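Local structure of neuroglobin (Symsagittifera roscoffensis, 4B4Y) at residues Q37-E42 / T110-K115; V32-Q37 / L121-K126; E11-L16 / K138-K143. The protein is a neuroglobin, a haem protein of the globin family that probably binds oxygen reversibly in the nervous system of a marine acoel worm. All coordinates share one frame; numbering follows the deposited sequence.

Contact 1 of 3, residues Q37-E42 / T110-K115; sequences QQFMEE and TELFGK. With HEM (protoporphyrin IX containing Fe), chain B.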
loop_
_atom_site.group_PDB
_atom_site.type_symbol
_atom_site.label_atom_id
_atom_site.label_comp_id
_atom_site.label_asym_id
_atom_site.label_seq_id
_atom_site.Cartn_x
_atom_site.Cartn_y
_atom_site.Cartn_z
ATOM N N GLN A 37 -10.302 -10.472 -8.348
ATOM C CA GLN A 37 -10.841 -11.546 -7.558
ATOM C C GLN A 37 -10.376 -12.928 -8.139
ATOM O O GLN A 37 -9.900 -13.804 -7.394
ATOM C CB GLN A 37 -12.382 -11.500 -7.547
ATOM C CG GLN A 37 -12.918 -12.661 -6.690
ATOM C CD GLN A 37 -14.454 -12.831 -6.781
ATOM O OE1 GLN A 37 -15.214 -11.826 -6.908
ATOM N NE2 GLN A 37 -14.927 -14.117 -6.689
ATOM N N GLN A 38 -10.434 -13.093 -9.452
ATOM C CA GLN A 38 -10.009 -14.382 -10.037
ATOM C C GLN A 38 -8.498 -14.499 -9.813
ATOM O O GLN A 38 -7.996 -15.601 -9.528
ATOM C CB GLN A 38 -10.292 -14.381 -11.542
ATOM C CG GLN A 38 -9.965 -15.772 -12.244
ATOM C CD GLN A 38 -9.885 -15.675 -13.808
ATOM O OE1 GLN A 38 -10.189 -14.596 -14.406
ATOM N NE2 GLN A 38 -9.458 -16.796 -14.473
ATOM N N PHE A 39 -7.750 -13.393 -10.020
ATOM C CA PHE A 39 -6.279 -13.426 -9.850
ATOM C C PHE A 39 -5.902 -13.924 -8.432
ATOM O O PHE A 39 -4.968 -14.740 -8.271
ATOM C CB PHE A 39 -5.728 -12.029 -10.032
ATOM C CG PHE A 39 -4.224 -11.907 -9.922
ATOM C CD1 PHE A 39 -3.385 -12.679 -10.654
ATOM C CD2 PHE A 39 -3.669 -10.937 -9.091
ATOM C CE1 PHE A 39 -1.963 -12.512 -10.561
ATOM C CE2 PHE A 39 -2.307 -10.736 -9.007
ATOM C CZ PHE A 39 -1.441 -11.511 -9.707
ATOM N N MET A 40 -6.614 -13.420 -7.428
ATOM C CA MET A 40 -6.364 -13.781 -6.039
ATOM C C MET A 40 -6.850 -15.230 -5.721
ATOM O O MET A 40 -6.218 -15.888 -4.944
ATOM C CB MET A 40 -7.020 -12.733 -5.079
ATOM C CG MET A 40 -6.332 -11.296 -5.208
ATOM S SD MET A 40 -7.160 -10.123 -4.069
ATOM C CE MET A 40 -6.381 -10.646 -2.475
ATOM N N GLU A 41 -7.948 -15.686 -6.330
ATOM C CA GLU A 41 -8.364 -17.096 -6.227
ATOM C C GLU A 41 -7.356 -18.077 -6.765
ATOM O O GLU A 41 -7.036 -19.121 -6.108
ATOM C CB GLU A 41 -9.736 -17.292 -6.886
ATOM C CG GLU A 41 -10.818 -16.573 -6.093
ATOM C CD GLU A 41 -12.147 -16.616 -6.759
ATOM O OE1 GLU A 41 -12.138 -16.807 -8.008
ATOM O OE2 GLU A 41 -13.191 -16.388 -6.044
ATOM N N GLU A 42 -6.771 -17.757 -7.902
ATOM C CA GLU A 42 -5.877 -18.701 -8.578
ATOM C C GLU A 42 -4.463 -18.591 -8.104
ATOM O O GLU A 42 -3.638 -19.585 -8.256
ATOM C CB GLU A 42 -5.977 -18.546 -10.122
ATOM C CG GLU A 42 -7.442 -18.690 -10.711
ATOM C CD GLU A 42 -7.531 -18.483 -12.250
ATOM O OE1 GLU A 42 -6.557 -17.977 -12.909
ATOM O OE2 GLU A 42 -8.545 -18.929 -12.853
ATOM N N THR A 110 8.038 -12.584 -11.006
ATOM C CA THR A 110 7.845 -12.203 -12.372
ATOM C C THR A 110 6.778 -13.027 -13.141
ATOM O O THR A 110 6.072 -12.459 -13.970
ATOM C CB THR A 110 9.221 -12.158 -13.048
ATOM O OG1 THR A 110 9.063 -11.868 -14.415
ATOM C CG2 THR A 110 9.782 -13.559 -12.993
ATOM N N GLU A 111 6.604 -14.331 -12.832
ATOM C CA GLU A 111 5.578 -15.135 -13.504
ATOM C C GLU A 111 4.146 -14.710 -13.129
ATOM O O GLU A 111 3.180 -14.999 -13.854
ATOM C CB GLU A 111 5.824 -16.665 -13.328
ATOM C CG GLU A 111 6.997 -17.234 -14.188
ATOM C CD GLU A 111 6.880 -16.865 -15.718
ATOM O OE1 GLU A 111 6.059 -17.482 -16.495
ATOM O OE2 GLU A 111 7.637 -15.937 -16.125
ATOM N N LEU A 112 3.969 -13.974 -12.049
ATOM C CA LEU A 112 2.614 -13.451 -11.799
ATOM C C LEU A 112 2.074 -12.428 -12.828
ATOM O O LEU A 112 0.853 -12.266 -12.973
ATOM C CB LEU A 112 2.516 -12.870 -10.389
ATOM C CG LEU A 112 2.581 -13.910 -9.214
ATOM C CD1 LEU A 112 2.516 -13.137 -7.873
ATOM C CD2 LEU A 112 1.371 -14.817 -9.283
ATOM N N PHE A 113 2.947 -11.711 -13.518
ATOM C CA PHE A 113 2.472 -10.828 -14.605
ATOM C C PHE A 113 1.710 -11.649 -15.664
ATOM O O PHE A 113 0.612 -11.284 -16.063
ATOM C CB PHE A 113 3.652 -9.986 -15.223
ATOM C CG PHE A 113 3.960 -8.745 -14.402
ATOM C CD1 PHE A 113 3.226 -7.586 -14.585
ATOM C CD2 PHE A 113 4.886 -8.783 -13.370
ATOM C CE1 PHE A 113 3.451 -6.481 -13.783
ATOM C CE2 PHE A 113 5.167 -7.653 -12.575
ATOM C CZ PHE A 113 4.441 -6.521 -12.776
ATOM N N GLY A 114 2.310 -12.730 -16.125
ATOM C CA GLY A 114 1.636 -13.684 -17.053
ATOM C C GLY A 114 0.326 -14.198 -16.537
ATOM O O GLY A 114 -0.678 -14.242 -17.239
ATOM N N LYS A 115 0.275 -14.535 -15.270
ATOM C CA LYS A 115 -0.983 -14.998 -14.673
ATOM C C LYS A 115 -2.101 -13.960 -14.687
ATOM O O LYS A 115 -3.287 -14.280 -14.979
ATOM C CB LYS A 115 -0.695 -15.471 -13.219
ATOM C CG LYS A 115 0.206 -16.749 -13.146
ATOM C CD LYS A 115 -0.195 -17.908 -14.142
ATOM C CE LYS A 115 0.724 -19.142 -13.950
ATOM N NZ LYS A 115 2.203 -18.832 -14.067
HETATM C CHA HEM B . 0.506 -1.579 -6.826
HETATM C CHB HEM B . -1.027 -1.551 -11.383
HETATM C CHC HEM B . 0.767 -6.075 -11.910
HETATM C CHD HEM B . 1.240 -6.418 -7.144
HETATM C C1A HEM B . -0.050 -1.165 -8.012
HETATM C C2A HEM B . -0.495 0.153 -8.327
HETATM C C3A HEM B . -0.924 0.160 -9.565
HETATM C C4A HEM B . -0.705 -1.128 -10.103
HETATM C CMA HEM B . -1.498 1.364 -10.389
HETATM C CAA HEM B . -0.455 1.346 -7.313
HETATM C CBA HEM B . -1.824 1.464 -6.681
HETATM C CGA HEM B . -1.827 2.402 -5.492
HETATM O O1A HEM B . -1.245 3.480 -5.494
HETATM O O2A HEM B . -2.443 2.050 -4.464
HETATM C C1B HEM B . -0.640 -2.775 -11.972
HETATM C C2B HEM B . -0.744 -3.140 -13.377
HETATM C C3B HEM B . -0.230 -4.348 -13.534
HETATM C C4B HEM B . 0.174 -4.829 -12.224
HETATM C CMB HEM B . -1.323 -2.183 -14.454
HETATM C CAB HEM B . -0.161 -5.169 -14.838
HETATM C CBB HEM B . 0.676 -4.798 -15.811
HETATM C C1C HEM B . 0.962 -6.586 -10.645
HETATM C C2C HEM B . 1.144 -8.003 -10.276
HETATM C C3C HEM B . 1.184 -8.098 -8.962
HETATM C C4C HEM B . 1.081 -6.759 -8.460
HETATM C CMC HEM B . 1.181 -9.200 -11.262
HETATM C CAC HEM B . 1.398 -9.413 -8.119
HETATM C CBC HEM B . 0.794 -9.489 -6.928
HETATM C C1D HEM B . 1.297 -5.138 -6.624
HETATM C C2D HEM B . 1.778 -4.736 -5.292
HETATM C C3D HEM B . 1.520 -3.280 -5.284
HETATM C C4D HEM B . 0.884 -2.886 -6.519
HETATM C CMD HEM B . 2.321 -5.563 -4.123
HETATM C CAD HEM B . 1.688 -2.312 -4.115
HETATM C CBD HEM B . 0.287 -3.001 -4.295
HETATM C CGD HEM B . -0.427 -2.441 -3.217
HETATM O O1D HEM B . -1.507 -3.011 -2.962
HETATM O O2D HEM B . 0.235 -1.484 -2.686
HETATM N NA HEM B . -0.181 -1.904 -9.122
HETATM N NB HEM B . -0.075 -3.813 -11.337
HETATM N NC HEM B . 0.910 -5.873 -9.512
HETATM N ND HEM B . 0.874 -3.997 -7.299
HETATM FE FE HEM B . 0.414 -3.862 -9.278
#
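F39 and L112 form a buried, largely apolar contact beside the haem, where helix 28-42 faces the start of helix 111-127, the B and G helices of the globin fold. The F39 ring does most of the touching. With CG anti to the backbone N (chi1 -179°), it reaches across the gap, and its CE1 lies obliquely 3.7 Å from the backbone oxygen L112 O. F39 CZ sits 4.2 Å from L112 CB, while K115 CB meets the ring edge near its plane before the lysine chain bends away.

The porphyrin shares this packing. F39 CZ is 3.8 Å from the haem methyl carbon CMC, and the vinyl carbon CAC lies in plane at the ring edge. The same methyl sits over the centre of one face of the F113 ring, a CH-pi type of approach, with F113 CE1 3.3 Å from the haem meso carbon CHC. L112 CD1 touches the vinyl carbons CAC and CBC. T46 also touches F39, and I49 L112.

No hydrogen bond crosses between the segments: van der Waals contacts, one of them to L112 O, make up the contact, and by such contacts F39, L112 and F113 pack against the haem edge that carries methyl CMC and vinyl CAC.

Contact 2 of 3, residues V32-Q37 / L121-K126; sequences VEDVLQ and LTQVVK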
loop_
_atom_site.group_PDB
_atom_site.type_symbol
_atom_site.label_atom_id
_atom_site.label_comp_id
_atom_site.label_asym_id
_atom_site.label_seq_id
_atom_site.Cartn_x
_atom_site.Cartn_y
_atom_site.Cartn_z
ATOM N N VAL A 32 -12.997 -4.961 -13.690
ATOM C CA VAL A 32 -11.700 -4.949 -13.115
ATOM C C VAL A 32 -11.718 -5.720 -11.736
ATOM O O VAL A 32 -10.770 -6.367 -11.426
ATOM C CB VAL A 32 -11.134 -3.479 -12.920
ATOM C CG1 VAL A 32 -9.661 -3.501 -12.291
ATOM C CG2 VAL A 32 -11.019 -2.759 -14.239
ATOM N N GLU A 33 -12.768 -5.636 -10.927
ATOM C CA GLU A 33 -12.882 -6.365 -9.664
ATOM C C GLU A 33 -13.009 -7.924 -9.925
ATOM O O GLU A 33 -12.368 -8.728 -9.234
ATOM C CB GLU A 33 -14.114 -5.860 -8.898
ATOM C CG GLU A 33 -13.853 -4.452 -8.214
ATOM C CD GLU A 33 -14.993 -3.975 -7.319
ATOM O OE1 GLU A 33 -15.970 -4.743 -7.058
ATOM O OE2 GLU A 33 -14.949 -2.774 -6.937
ATOM N N ASP A 34 -13.691 -8.296 -11.024
ATOM C CA ASP A 34 -13.739 -9.696 -11.477
ATOM C C ASP A 34 -12.315 -10.190 -11.743
ATOM O O ASP A 34 -11.986 -11.246 -11.323
ATOM C CB ASP A 34 -14.572 -9.846 -12.805
ATOM C CG ASP A 34 -16.075 -9.776 -12.566
ATOM O OD1 ASP A 34 -16.517 -9.844 -11.386
ATOM O OD2 ASP A 34 -16.830 -9.547 -13.566
ATOM N N VAL A 35 -11.496 -9.385 -12.403
ATOM C CA VAL A 35 -10.147 -9.747 -12.703
ATOM C C VAL A 35 -9.307 -9.963 -11.435
ATOM O O VAL A 35 -8.565 -10.959 -11.329
ATOM C CB VAL A 35 -9.434 -8.674 -13.567
ATOM C CG1 VAL A 35 -7.907 -8.956 -13.668
ATOM C CG2 VAL A 35 -10.095 -8.584 -14.961
ATOM N N LEU A 36 -9.357 -8.991 -10.515
ATOM C CA LEU A 36 -8.511 -9.053 -9.328
ATOM C C LEU A 36 -8.986 -10.253 -8.417
ATOM O O LEU A 36 -8.163 -10.916 -7.771
ATOM C CB LEU A 36 -8.660 -7.685 -8.555
ATOM C CG LEU A 36 -7.797 -7.485 -7.276
ATOM C CD1 LEU A 36 -6.359 -7.658 -7.619
ATOM C CD2 LEU A 36 -8.061 -6.023 -6.607
ATOM N N GLN A 37 -10.302 -10.472 -8.348
ATOM C CA GLN A 37 -10.841 -11.546 -7.558
ATOM C C GLN A 37 -10.376 -12.928 -8.139
ATOM O O GLN A 37 -9.900 -13.804 -7.394
ATOM C CB GLN A 37 -12.382 -11.500 -7.547
ATOM C CG GLN A 37 -12.918 -12.661 -6.690
ATOM C CD GLN A 37 -14.454 -12.831 -6.781
ATOM O OE1 GLN A 37 -15.214 -11.826 -6.908
ATOM N NE2 GLN A 37 -14.927 -14.117 -6.689
ATOM N N LEU A 121 -7.552 -11.413 -19.900
ATOM C CA LEU A 121 -8.099 -12.073 -21.123
ATOM C C LEU A 121 -9.340 -12.928 -20.876
ATOM O O LEU A 121 -10.266 -12.901 -21.679
ATOM C CB LEU A 121 -6.967 -12.812 -21.922
ATOM C CG LEU A 121 -6.457 -11.680 -22.861
ATOM C CD1 LEU A 121 -5.344 -10.670 -22.260
ATOM C CD2 LEU A 121 -6.110 -12.192 -24.185
ATOM N N THR A 122 -9.402 -13.642 -19.739
ATOM C CA THR A 122 -10.575 -14.435 -19.412
ATOM C C THR A 122 -11.810 -13.579 -19.164
ATOM O O THR A 122 -12.949 -13.970 -19.569
ATOM C CB THR A 122 -10.353 -15.342 -18.085
ATOM O OG1 THR A 122 -9.491 -16.430 -18.410
ATOM C CG2 THR A 122 -11.702 -15.898 -17.568
ATOM N N GLN A 123 -11.650 -12.511 -18.347
ATOM C CA GLN A 123 -12.815 -11.596 -18.083
ATOM C C GLN A 123 -13.156 -10.813 -19.326
ATOM O O GLN A 123 -14.310 -10.606 -19.538
ATOM C CB GLN A 123 -12.566 -10.647 -16.895
ATOM C CG GLN A 123 -12.196 -11.456 -15.632
ATOM C CD GLN A 123 -13.280 -12.432 -15.217
ATOM O OE1 GLN A 123 -12.977 -13.470 -14.631
ATOM N NE2 GLN A 123 -14.516 -12.089 -15.451
ATOM N N VAL A 124 -12.186 -10.466 -20.194
ATOM C CA VAL A 124 -12.541 -9.841 -21.501
ATOM C C VAL A 124 -13.399 -10.783 -22.332
ATOM O O VAL A 124 -14.539 -10.431 -22.720
ATOM C CB VAL A 124 -11.310 -9.339 -22.308
ATOM C CG1 VAL A 124 -11.779 -8.882 -23.734
ATOM C CG2 VAL A 124 -10.616 -8.197 -21.575
ATOM N N VAL A 125 -12.980 -12.061 -22.443
ATOM C CA VAL A 125 -13.804 -13.051 -23.177
ATOM C C VAL A 125 -15.168 -13.186 -22.559
ATOM O O VAL A 125 -16.232 -13.367 -23.277
ATOM C CB VAL A 125 -13.099 -14.386 -23.320
ATOM C CG1 VAL A 125 -14.081 -15.538 -23.786
ATOM C CG2 VAL A 125 -11.975 -14.260 -24.302
ATOM N N LYS A 126 -15.233 -13.067 -21.241
ATOM C CA LYS A 126 -16.606 -13.216 -20.660
ATOM C C LYS A 126 -17.538 -12.043 -21.056
ATOM O O LYS A 126 -18.719 -12.248 -21.136
ATOM C CB LYS A 126 -16.596 -13.317 -19.096
ATOM C CG LYS A 126 -16.086 -14.780 -18.565
ATOM C CD LYS A 126 -15.731 -14.690 -17.034
ATOM C CE LYS A 126 -15.617 -16.053 -16.220
ATOM N NZ LYS A 126 -15.268 -15.889 -14.617
HETATM O O HOH W 1 -15.923 -9.926 -16.380
#
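Q123 meets helix 28-42 with its stem against V35 and its amide against D34. Its first two torsions explain this double role: CG stands anti to the carbonyl carbon (chi1 -55°), and a bend at chi2 (-60°) folds the carboxamide over to D34. The stem and the valine run antiparallel past one another, and the methyl V35 CG2 comes within 3.6 Å of Q123 CG. That methyl is the valine branch lying beside its own backbone N.

D34 and Q123 cross at about a right angle. Q123 NE2 is 3.5 Å from D34 CB, but its direct distance to D34 OD2 is 3.9 Å, too long for a bond, and the carboxylate and amide planes are turned 56° apart. A water closes the gap, accepting from Q123 NE2 at 2.7 Å and donating to D34 OD2 at 3.0 Å.

This is part of the packing of the B and G helices of the globin fold, helices 28-42 and 111-127; within these two segments V35 CA and Q123 CA come nearest, 6.3 Å apart.

The carboxylate has stronger partners beyond the amide: D34 OD1 forms a salt bridge with R63 and D34 OD2 one with R127, an environment likely to favour the charged form. On the other side of the amide, the extended K126 chain brings its NZ to Q123 OE1 in a weak hydrogen bond of 3.3 Å. F31 and Q38, from the same helix as D34, also pack on the glutamine.

Contact 3 of 3, residues E11-L16 / K138-K143; sequences EEQQSL and KEAWLK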
loop_
_atom_site.group_PDB
_atom_site.type_symbol
_atom_site.label_atom_id
_atom_site.label_comp_id
_atom_site.label_asym_id
_atom_site.label_seq_id
_atom_site.Cartn_x
_atom_site.Cartn_y
_atom_site.Cartn_z
ATOM N N GLU A 11 -2.694 0.019 -36.165
ATOM C CA GLU A 11 -3.863 0.840 -36.061
ATOM C C GLU A 11 -5.044 -0.055 -35.967
ATOM O O GLU A 11 -5.987 0.223 -35.229
ATOM C CB GLU A 11 -3.929 1.762 -37.335
ATOM C CG GLU A 11 -5.268 2.342 -37.760
ATOM C CD GLU A 11 -5.155 3.260 -39.025
ATOM O OE1 GLU A 11 -4.034 3.792 -39.329
ATOM O OE2 GLU A 11 -6.206 3.437 -39.699
ATOM N N GLU A 12 -5.014 -1.142 -36.726
ATOM C CA GLU A 12 -6.110 -2.135 -36.645
ATOM C C GLU A 12 -6.230 -2.801 -35.228
ATOM O O GLU A 12 -7.326 -2.944 -34.715
ATOM C CB GLU A 12 -5.949 -3.200 -37.727
ATOM C CG GLU A 12 -7.150 -4.219 -37.788
ATOM C CD GLU A 12 -8.528 -3.555 -38.010
ATOM O OE1 GLU A 12 -8.569 -2.362 -38.440
ATOM O OE2 GLU A 12 -9.589 -4.230 -37.762
ATOM N N GLN A 13 -5.111 -3.053 -34.566
ATOM C CA GLN A 13 -5.111 -3.602 -33.169
ATOM C C GLN A 13 -5.682 -2.567 -32.198
ATOM O O GLN A 13 -6.614 -2.870 -31.441
ATOM C CB GLN A 13 -3.694 -4.058 -32.759
ATOM C CG GLN A 13 -3.326 -5.299 -33.504
ATOM C CD GLN A 13 -1.937 -5.777 -33.212
ATOM O OE1 GLN A 13 -1.026 -4.988 -33.031
ATOM N NE2 GLN A 13 -1.754 -7.096 -33.218
ATOM N N GLN A 14 -5.216 -1.315 -32.291
ATOM C CA GLN A 14 -5.813 -0.179 -31.504
ATOM C C GLN A 14 -7.275 -0.138 -31.669
ATOM O O GLN A 14 -8.066 -0.093 -30.676
ATOM C CB GLN A 14 -5.139 1.139 -31.845
ATOM C CG GLN A 14 -5.640 2.308 -31.015
ATOM C CD GLN A 14 -5.401 2.089 -29.481
ATOM O OE1 GLN A 14 -6.337 1.726 -28.749
ATOM N NE2 GLN A 14 -4.190 2.336 -29.021
ATOM N N SER A 15 -7.700 -0.258 -32.908
ATOM C CA SER A 15 -9.122 -0.122 -33.157
ATOM C C SER A 15 -9.897 -1.319 -32.566
ATOM O O SER A 15 -10.993 -1.157 -31.996
ATOM C CB SER A 15 -9.370 -0.036 -34.723
ATOM O OG SER A 15 -10.794 -0.209 -34.940
ATOM N N LEU A 16 -9.400 -2.545 -32.775
ATOM C CA LEU A 16 -10.076 -3.777 -32.150
ATOM C C LEU A 16 -10.183 -3.633 -30.619
ATOM O O LEU A 16 -11.221 -3.919 -30.040
ATOM C CB LEU A 16 -9.323 -5.085 -32.474
ATOM C CG LEU A 16 -9.354 -5.463 -33.945
ATOM C CD1 LEU A 16 -8.277 -6.578 -34.293
ATOM C CD2 LEU A 16 -10.836 -5.830 -34.354
ATOM N N LYS A 138 -7.606 -11.529 -29.711
ATOM C CA LYS A 138 -6.804 -12.175 -28.654
ATOM C C LYS A 138 -5.387 -11.644 -28.717
ATOM O O LYS A 138 -4.848 -11.205 -27.692
ATOM C CB LYS A 138 -6.828 -13.725 -28.719
ATOM C CG LYS A 138 -5.800 -14.326 -27.767
ATOM C CD LYS A 138 -5.816 -15.877 -27.710
ATOM C CE LYS A 138 -5.598 -16.500 -29.093
ATOM N NZ LYS A 138 -4.864 -17.753 -29.057
ATOM N N GLU A 139 -4.799 -11.613 -29.919
ATOM C CA GLU A 139 -3.417 -11.132 -30.088
ATOM C C GLU A 139 -3.328 -9.630 -29.802
ATOM O O GLU A 139 -2.314 -9.177 -29.250
ATOM C CB GLU A 139 -2.925 -11.293 -31.570
ATOM C CG GLU A 139 -2.354 -12.573 -32.032
ATOM C CD GLU A 139 -1.729 -12.432 -33.457
ATOM O OE1 GLU A 139 -0.860 -11.510 -33.701
ATOM O OE2 GLU A 139 -2.122 -13.263 -34.322
ATOM N N ALA A 140 -4.336 -8.843 -30.182
ATOM C CA ALA A 140 -4.286 -7.390 -29.853
ATOM C C ALA A 140 -4.243 -7.178 -28.294
ATOM O O ALA A 140 -3.398 -6.409 -27.755
ATOM C CB ALA A 140 -5.520 -6.624 -30.465
ATOM N N TRP A 141 -5.129 -7.871 -27.579
ATOM C CA TRP A 141 -5.115 -7.775 -26.072
ATOM C C TRP A 141 -3.835 -8.266 -25.457
ATOM O O TRP A 141 -3.274 -7.621 -24.586
ATOM C CB TRP A 141 -6.278 -8.540 -25.531
ATOM C CG TRP A 141 -7.485 -7.758 -25.561
ATOM C CD1 TRP A 141 -8.434 -7.717 -26.566
ATOM C CD2 TRP A 141 -7.931 -6.870 -24.526
ATOM N NE1 TRP A 141 -9.486 -6.900 -26.167
ATOM C CE2 TRP A 141 -9.151 -6.311 -24.960
ATOM C CE3 TRP A 141 -7.335 -6.382 -23.332
ATOM C CZ2 TRP A 141 -9.832 -5.368 -24.219
ATOM C CZ3 TRP A 141 -8.063 -5.440 -22.542
ATOM C CH2 TRP A 141 -9.301 -4.942 -23.015
ATOM N N LEU A 142 -3.252 -9.322 -26.003
ATOM C CA LEU A 142 -2.005 -9.847 -25.421
ATOM C C LEU A 142 -0.867 -8.887 -25.638
ATOM O O LEU A 142 0.048 -8.654 -24.760
ATOM C CB LEU A 142 -1.666 -11.279 -25.971
ATOM C CG LEU A 142 -2.534 -12.451 -25.426
ATOM C CD1 LEU A 142 -2.452 -13.746 -26.280
ATOM C CD2 LEU A 142 -2.262 -12.790 -23.918
ATOM N N LYS A 143 -0.838 -8.329 -26.843
ATOM C CA LYS A 143 0.197 -7.319 -27.112
ATOM C C LYS A 143 -0.018 -6.058 -26.222
ATOM O O LYS A 143 0.924 -5.516 -25.596
ATOM C CB LYS A 143 0.196 -6.950 -28.608
ATOM C CG LYS A 143 1.514 -6.176 -28.987
ATOM C CD LYS A 143 1.876 -6.257 -30.480
ATOM C CE LYS A 143 3.261 -5.578 -30.686
ATOM N NZ LYS A 143 3.749 -5.589 -32.107
HETATM O O HOH W 2 0.785 -8.794 -32.911
#
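A140 and K143 both touch Q13 across this contact, the alanine through its methyl against the glutamine stem and the lysine through its chain against the amide. Ahead of them in sequence, E139 is linked to Q13 by a water, which donates to E139 OE1 at 3.3 Å and accepts from Q13 NE2 at 3.1 Å, a fairly long bridge at the partly exposed border of the two helices.

A140 follows and makes the closest apposition. Its methyl points toward helix 11-24, with A140 CB 3.9 Å from Q13 CB and 4.0 Å from Q13 CG. The small side chain lets the backbones come near, Q13 CA and A140 CA being 5.1 Å apart. The Q13 stem leaves with CG anti to the carbonyl carbon (chi1 -71°) and then runs extended, passing over the alanine methyl and carrying its amide on to the water and the lysine. I17, one turn further along the same helix, also packs on A140. Here the N-terminal helix A of the globin fold (11-24) packs on the first half of the C-terminal helix H (135-153).

W141 turns its CB away from segment 11-16, but its NE1 is hydrogen-bonded to D20 of helix 11-24.

K143 crosses Q13 at about a right angle. With CG anti to the backbone N (chi1 -165°) and an extended chain beyond, it sets CD 4.1 Å from Q13 OE1, a contact without a hydrogen bond. The ammonium group continues to the N-terminal segment, where K143 NZ is hydrogen-bonded to the backbone oxygens of A6 and Q8.

In the fold
Contacts 1 and 2 are successive meetings of helix 28-42 with helix 111-127, their centres 11 Å apart; they share Q37 and touch where Q38 OE1 lies 3.7 Å from T122 CG2. Contact 3 pairs helices 11-24 and 135-153, and its centre is 17 Å from that of contact 2 and 22 Å from that of contact 1. Contacts 2 and 3 meet through L121 CD2 and L142 CG, 3.8 Å apart, and through V124 against W141. Distance from the haem pocket grows in order: contact 1 lines it, with the F39 side chain about 5 Å from the bound oxygen molecule, whereas the side chains of V35 and K143 lie about 9 and 13 Å from the haem.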